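Local structure of chlorella virus DNA ligase-adenylate (Chlorella virus, 1FVI) at residues Leu58-Glu70 and Ala90-Asp102. The protein probably seals nicks in DNA as an ATP-dependent ligase, and is captured here as the covalent enzyme-adenylate intermediate. The protein carries 1 engineered substitution. Residues are numbered along the deposited sequence; the frame is centred on the assembly and turned at random.
Sequences LLPEGSDGEISIE and AKFSYYWFDYVTD. With AMP (adenosine monophosphate), chain C.
Asp64 O takes two backbone donors from the facing strand, Phe97 N at 2.9 Å and Asp98 N at 3.1 Å, the signature of a classic beta bulge in the antiparallel pair 63-68/92-99 of the nucleotide-binding domain. Phe97 N lies in the carbonyl plane, whereas Asp98 N sits above it. Beyond the bulge the ladder is regular: Glu66 and Tyr95 exchange two bonds, as do Ser68 and Ser93.

The extra residue, Phe97, turns its ring into the AMP pocket. Its CG sits between the backbone N and the carbonyl carbon (chi1 55°), which swings the ring across Gly65; the ring is sandwiched between Gly65 CA, 3.7 Å from its centroid, and the adenine on the opposite face, while Glu66 CG meets its edge.

Beside it, the carboxylates of Asp64 and Asp98 share one water, which donates to both. Arg31 and Tyr171 also hold Asp64 OD2, and Arg111 and Arg165 pair with Asp98 OD2. On the other face of the sheet, Leu59 CD1 lies over the Tyr94 ring, whose hydroxyl bonds to Ser32 O, and Ser63 OG donates to Pro60 O within its turn. Back on the Asp64 and Glu66 face, Ser68 OG has no polar partner in the model and lies at the Tyr95 ring edge, 3.0 Å from Tyr95 CE1.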
loop_
_atom_site.group_PDB
_atom_site.type_symbol
_atom_site.label_atom_id
_atom_site.label_comp_id
_atom_site.label_asym_id
_atom_site.label_seq_id
_atom_site.Cartn_x
_atom_site.Cartn_y
_atom_site.Cartn_z
ATOM N N LEU A 58 -8.085 -2.760 20.367
ATOM C CA LEU A 58 -8.879 -2.800 19.139
ATOM C C LEU A 58 -8.863 -4.106 18.354
ATOM O O LEU A 58 -9.902 -4.585 17.905
ATOM C CB LEU A 58 -8.433 -1.667 18.203
ATOM C CG LEU A 58 -9.290 -0.415 17.983
ATOM C CD1 LEU A 58 -9.950 0.052 19.251
ATOM C CD2 LEU A 58 -8.406 0.665 17.432
ATOM N N LEU A 59 -7.691 -4.694 18.198
ATOM C CA LEU A 59 -7.576 -5.894 17.387
ATOM C C LEU A 59 -7.737 -7.225 18.091
ATOM O O LEU A 59 -7.352 -7.371 19.256
ATOM C CB LEU A 59 -6.229 -5.893 16.660
ATOM C CG LEU A 59 -5.879 -4.753 15.697
ATOM C CD1 LEU A 59 -4.392 -4.845 15.367
ATOM C CD2 LEU A 59 -6.732 -4.846 14.430
ATOM N N PRO A 60 -8.332 -8.215 17.391
ATOM C CA PRO A 60 -8.515 -9.542 17.973
ATOM C C PRO A 60 -7.182 -10.258 17.911
ATOM O O PRO A 60 -6.333 -9.945 17.068
ATOM C CB PRO A 60 -9.539 -10.188 17.041
ATOM C CG PRO A 60 -9.230 -9.554 15.736
ATOM C CD PRO A 60 -9.071 -8.113 16.120
ATOM N N GLU A 61 -6.976 -11.172 18.850
ATOM C CA GLU A 61 -5.757 -11.963 18.925
ATOM C C GLU A 61 -5.525 -12.668 17.570
ATOM O O GLU A 61 -6.458 -13.217 16.982
ATOM C CB GLU A 61 -5.926 -12.985 20.063
ATOM C CG GLU A 61 -4.817 -14.011 20.180
ATOM C CD GLU A 61 -3.525 -13.457 20.747
ATOM O OE1 GLU A 61 -3.500 -12.285 21.184
ATOM O OE2 GLU A 61 -2.533 -14.221 20.766
ATOM N N GLY A 62 -4.297 -12.619 17.059
ATOM C CA GLY A 62 -4.014 -13.256 15.781
ATOM C C GLY A 62 -4.029 -12.322 14.574
ATOM O O GLY A 62 -3.860 -12.757 13.425
ATOM N N SER A 63 -4.229 -11.034 14.832
ATOM C CA SER A 63 -4.226 -10.035 13.770
ATOM C C SER A 63 -2.832 -9.788 13.201
ATOM O O SER A 63 -1.844 -9.742 13.945
ATOM C CB SER A 63 -4.780 -8.715 14.279
ATOM O OG SER A 63 -6.170 -8.816 14.426
ATOM N N ASP A 64 -2.770 -9.627 11.880
ATOM C CA ASP A 64 -1.521 -9.352 11.188
ATOM C C ASP A 64 -1.715 -8.123 10.281
ATOM O O ASP A 64 -2.777 -7.959 9.658
ATOM C CB ASP A 64 -1.073 -10.568 10.384
ATOM C CG ASP A 64 0.369 -10.470 9.950
ATOM O OD1 ASP A 64 1.045 -9.469 10.311
ATOM O OD2 ASP A 64 0.823 -11.406 9.252
ATOM N N GLY A 65 -0.701 -7.256 10.229
ATOM C CA GLY A 65 -0.822 -6.048 9.429
ATOM C C GLY A 65 0.347 -5.084 9.469
ATOM O O GLY A 65 1.461 -5.434 9.873
ATOM N N GLU A 66 0.088 -3.861 9.020
ATOM C CA GLU A 66 1.111 -2.821 8.943
ATOM C C GLU A 66 0.698 -1.509 9.584
ATOM O O GLU A 66 -0.380 -0.958 9.298
ATOM C CB GLU A 66 1.441 -2.517 7.464
ATOM C CG GLU A 66 2.125 -3.634 6.667
ATOM C CD GLU A 66 3.622 -3.636 6.812
ATOM O OE1 GLU A 66 4.227 -4.671 6.514
ATOM O OE2 GLU A 66 4.209 -2.609 7.187
ATOM N N ILE A 67 1.585 -0.985 10.416
ATOM C CA ILE A 67 1.331 0.299 11.057
ATOM C C ILE A 67 1.987 1.347 10.153
ATOM O O ILE A 67 3.056 1.106 9.584
ATOM C CB ILE A 67 1.984 0.386 12.473
ATOM C CG1 ILE A 67 1.553 -0.811 13.338
ATOM C CG2 ILE A 67 1.635 1.728 13.156
ATOM C CD1 ILE A 67 2.341 -0.949 14.644
ATOM N N SER A 68 1.331 2.493 10.010
ATOM C CA SER A 68 1.856 3.574 9.205
ATOM C C SER A 68 1.120 4.862 9.477
ATOM O O SER A 68 -0.066 4.843 9.780
ATOM C CB SER A 68 1.736 3.246 7.718
ATOM O OG SER A 68 0.390 3.010 7.380
ATOM N N ILE A 69 1.855 5.970 9.421
ATOM C CA ILE A 69 1.284 7.306 9.591
ATOM C C ILE A 69 1.035 7.759 8.149
ATOM O O ILE A 69 1.976 8.041 7.397
ATOM C CB ILE A 69 2.270 8.252 10.298
ATOM C CG1 ILE A 69 2.690 7.651 11.640
ATOM C CG2 ILE A 69 1.619 9.597 10.514
ATOM C CD1 ILE A 69 3.674 8.485 12.420
ATOM N N GLU A 70 -0.239 7.783 7.775
ATOM C CA GLU A 70 -0.693 8.116 6.425
ATOM C C GLU A 70 0.133 8.958 5.453
ATOM O O GLU A 70 0.677 8.418 4.484
ATOM C CB GLU A 70 -2.134 8.623 6.459
ATOM C CG GLU A 70 -3.139 7.609 7.011
ATOM C CD GLU A 70 -3.275 6.339 6.176
ATOM O OE1 GLU A 70 -2.251 5.775 5.736
ATOM O OE2 GLU A 70 -4.425 5.889 5.989
ATOM N N ALA A 90 -0.598 11.551 18.249
ATOM C CA ALA A 90 -0.717 11.687 16.801
ATOM C C ALA A 90 -1.528 10.554 16.231
ATOM O O ALA A 90 -1.501 9.431 16.741
ATOM C CB ALA A 90 0.663 11.718 16.136
ATOM N N LYS A 91 -2.246 10.866 15.162
ATOM C CA LYS A 91 -3.074 9.894 14.480
ATOM C C LYS A 91 -2.179 8.959 13.655
ATOM O O LYS A 91 -1.090 9.342 13.215
ATOM C CB LYS A 91 -4.059 10.627 13.573
ATOM C CG LYS A 91 -5.000 11.564 14.307
ATOM C CD LYS A 91 -5.779 12.403 13.313
ATOM C CE LYS A 91 -6.907 13.196 13.967
ATOM N NZ LYS A 91 -8.102 12.345 14.230
ATOM N N PHE A 92 -2.616 7.712 13.512
ATOM C CA PHE A 92 -1.889 6.715 12.735
ATOM C C PHE A 92 -2.878 5.680 12.221
ATOM O O PHE A 92 -4.044 5.643 12.619
ATOM C CB PHE A 92 -0.753 6.064 13.556
ATOM C CG PHE A 92 -1.223 5.370 14.816
ATOM C CD1 PHE A 92 -1.570 4.016 14.797
ATOM C CD2 PHE A 92 -1.356 6.080 16.012
ATOM C CE1 PHE A 92 -2.051 3.380 15.950
ATOM C CE2 PHE A 92 -1.831 5.456 17.159
ATOM C CZ PHE A 92 -2.180 4.100 17.127
ATOM N N SER A 93 -2.417 4.840 11.316
ATOM C CA SER A 93 -3.287 3.831 10.748
ATOM C C SER A 93 -2.713 2.435 10.926
ATOM O O SER A 93 -1.554 2.267 11.298
ATOM C CB SER A 93 -3.499 4.117 9.263
ATOM O OG SER A 93 -4.135 5.367 9.090
ATOM N N TYR A 94 -3.560 1.435 10.721
ATOM C CA TYR A 94 -3.137 0.051 10.808
ATOM C C TYR A 94 -3.862 -0.697 9.707
ATOM O O TYR A 94 -5.094 -0.814 9.729
ATOM C CB TYR A 94 -3.456 -0.558 12.173
ATOM C CG TYR A 94 -3.041 -2.007 12.267
ATOM C CD1 TYR A 94 -1.722 -2.360 12.550
ATOM C CD2 TYR A 94 -3.975 -3.029 12.085
ATOM C CE1 TYR A 94 -1.338 -3.705 12.657
ATOM C CE2 TYR A 94 -3.606 -4.380 12.190
ATOM C CZ TYR A 94 -2.293 -4.701 12.481
ATOM O OH TYR A 94 -1.952 -6.014 12.636
ATOM N N TYR A 95 -3.100 -1.107 8.694
ATOM C CA TYR A 95 -3.649 -1.863 7.579
ATOM C C TYR A 95 -3.655 -3.320 8.042
ATOM O O TYR A 95 -2.592 -3.939 8.191
ATOM C CB TYR A 95 -2.763 -1.701 6.341
ATOM C CG TYR A 95 -2.749 -0.304 5.741
ATOM C CD1 TYR A 95 -1.794 0.635 6.135
ATOM C CD2 TYR A 95 -3.670 0.065 4.748
ATOM C CE1 TYR A 95 -1.748 1.911 5.554
ATOM C CE2 TYR A 95 -3.631 1.334 4.159
ATOM C CZ TYR A 95 -2.663 2.248 4.570
ATOM O OH TYR A 95 -2.594 3.495 3.990
ATOM N N TRP A 96 -4.853 -3.831 8.312
ATOM C CA TRP A 96 -5.050 -5.192 8.810
ATOM C C TRP A 96 -5.252 -6.123 7.644
ATOM O O TRP A 96 -6.317 -6.133 7.038
ATOM C CB TRP A 96 -6.282 -5.186 9.716
ATOM C CG TRP A 96 -6.595 -6.463 10.470
ATOM C CD1 TRP A 96 -5.786 -7.545 10.641
ATOM C CD2 TRP A 96 -7.844 -6.785 11.112
ATOM N NE1 TRP A 96 -6.456 -8.527 11.336
ATOM C CE2 TRP A 96 -7.720 -8.090 11.635
ATOM C CE3 TRP A 96 -9.059 -6.096 11.284
ATOM C CZ2 TRP A 96 -8.765 -8.732 12.317
ATOM C CZ3 TRP A 96 -10.100 -6.734 11.966
ATOM C CH2 TRP A 96 -9.939 -8.043 12.472
ATOM N N PHE A 97 -4.229 -6.908 7.320
ATOM C CA PHE A 97 -4.328 -7.808 6.178
ATOM C C PHE A 97 -4.499 -9.308 6.431
ATOM O O PHE A 97 -4.761 -10.062 5.486
ATOM C CB PHE A 97 -3.198 -7.538 5.171
ATOM C CG PHE A 97 -1.812 -7.611 5.752
ATOM C CD1 PHE A 97 -1.313 -8.817 6.283
ATOM C CD2 PHE A 97 -0.961 -6.513 5.667
ATOM C CE1 PHE A 97 0.014 -8.928 6.709
ATOM C CE2 PHE A 97 0.377 -6.604 6.087
ATOM C CZ PHE A 97 0.871 -7.814 6.609
ATOM N N ASP A 98 -4.341 -9.743 7.685
ATOM C CA ASP A 98 -4.513 -11.152 8.013
ATOM C C ASP A 98 -5.026 -11.348 9.432
ATOM O O ASP A 98 -4.910 -10.462 10.275
ATOM C CB ASP A 98 -3.228 -11.956 7.771
ATOM C CG ASP A 98 -3.505 -13.373 7.281
ATOM O OD1 ASP A 98 -4.673 -13.823 7.316
ATOM O OD2 ASP A 98 -2.542 -14.048 6.858
ATOM N N TYR A 99 -5.576 -12.533 9.675
ATOM C CA TYR A 99 -6.179 -12.903 10.952
ATOM C C TYR A 99 -6.109 -14.411 11.115
ATOM O O TYR A 99 -6.849 -15.133 10.434
ATOM C CB TYR A 99 -7.663 -12.506 10.920
ATOM C CG TYR A 99 -8.427 -12.716 12.207
ATOM C CD1 TYR A 99 -7.769 -12.742 13.442
ATOM C CD2 TYR A 99 -9.822 -12.796 12.198
ATOM C CE1 TYR A 99 -8.478 -12.830 14.633
ATOM C CE2 TYR A 99 -10.542 -12.881 13.384
ATOM C CZ TYR A 99 -9.861 -12.893 14.597
ATOM O OH TYR A 99 -10.562 -12.934 15.778
ATOM N N VAL A 100 -5.262 -14.897 12.017
ATOM C CA VAL A 100 -5.195 -16.338 12.195
ATOM C C VAL A 100 -6.332 -16.943 13.012
ATOM O O VAL A 100 -6.846 -17.974 12.613
ATOM C CB VAL A 100 -3.800 -16.844 12.642
ATOM C CG1 VAL A 100 -3.850 -18.343 13.059
ATOM C CG2 VAL A 100 -2.840 -16.716 11.477
ATOM N N THR A 101 -6.766 -16.309 14.105
ATOM C CA THR A 101 -7.877 -16.852 14.915
ATOM C C THR A 101 -7.413 -18.084 15.712
ATOM O O THR A 101 -7.302 -18.032 16.933
ATOM C CB THR A 101 -9.155 -17.173 14.018
ATOM O OG1 THR A 101 -10.006 -16.026 13.950
ATOM C CG2 THR A 101 -9.965 -18.349 14.531
ATOM N N ASP A 102 -7.104 -19.171 15.016
ATOM C CA ASP A 102 -6.639 -20.388 15.657
ATOM C C ASP A 102 -5.727 -21.150 14.710
ATOM O O ASP A 102 -4.502 -21.023 14.768
ATOM C CB ASP A 102 -7.840 -21.272 16.062
ATOM C CG ASP A 102 -7.443 -22.719 16.384
ATOM O OD1 ASP A 102 -8.127 -23.644 15.900
ATOM O OD2 ASP A 102 -6.445 -22.939 17.101
HETATM P P AMP C . 9.254 -4.811 0.088
HETATM O O1P AMP C . 10.344 -5.570 -0.520
HETATM O O3P AMP C . 10.097 -3.852 1.027
HETATM O "O5'" AMP C . 8.520 -5.665 1.088
HETATM C "C5'" AMP C . 7.459 -5.053 1.972
HETATM C "C4'" AMP C . 7.329 -5.749 3.308
HETATM O "O4'" AMP C . 6.060 -5.359 3.838
HETATM C "C3'" AMP C . 7.315 -7.292 3.213
HETATM O "O3'" AMP C . 8.005 -7.954 4.273
HETATM C "C2'" AMP C . 5.875 -7.661 3.322
HETATM O "O2'" AMP C . 5.738 -8.926 3.958
HETATM C "C1'" AMP C . 5.229 -6.473 4.058
HETATM N N9 AMP C . 3.917 -6.179 3.515
HETATM C C8 AMP C . 3.505 -4.925 3.121
HETATM N N7 AMP C . 2.284 -4.966 2.670
HETATM C C5 AMP C . 1.849 -6.280 2.759
HETATM C C6 AMP C . 0.646 -6.924 2.431
HETATM N N6 AMP C . -0.415 -6.269 1.904
HETATM N N1 AMP C . 0.595 -8.248 2.666
HETATM C C2 AMP C . 1.630 -8.877 3.175
HETATM N N3 AMP C . 2.826 -8.399 3.532
HETATM C C4 AMP C . 2.909 -7.055 3.306
HETATM O O HOH W 1 -0.049 -12.448 6.939
#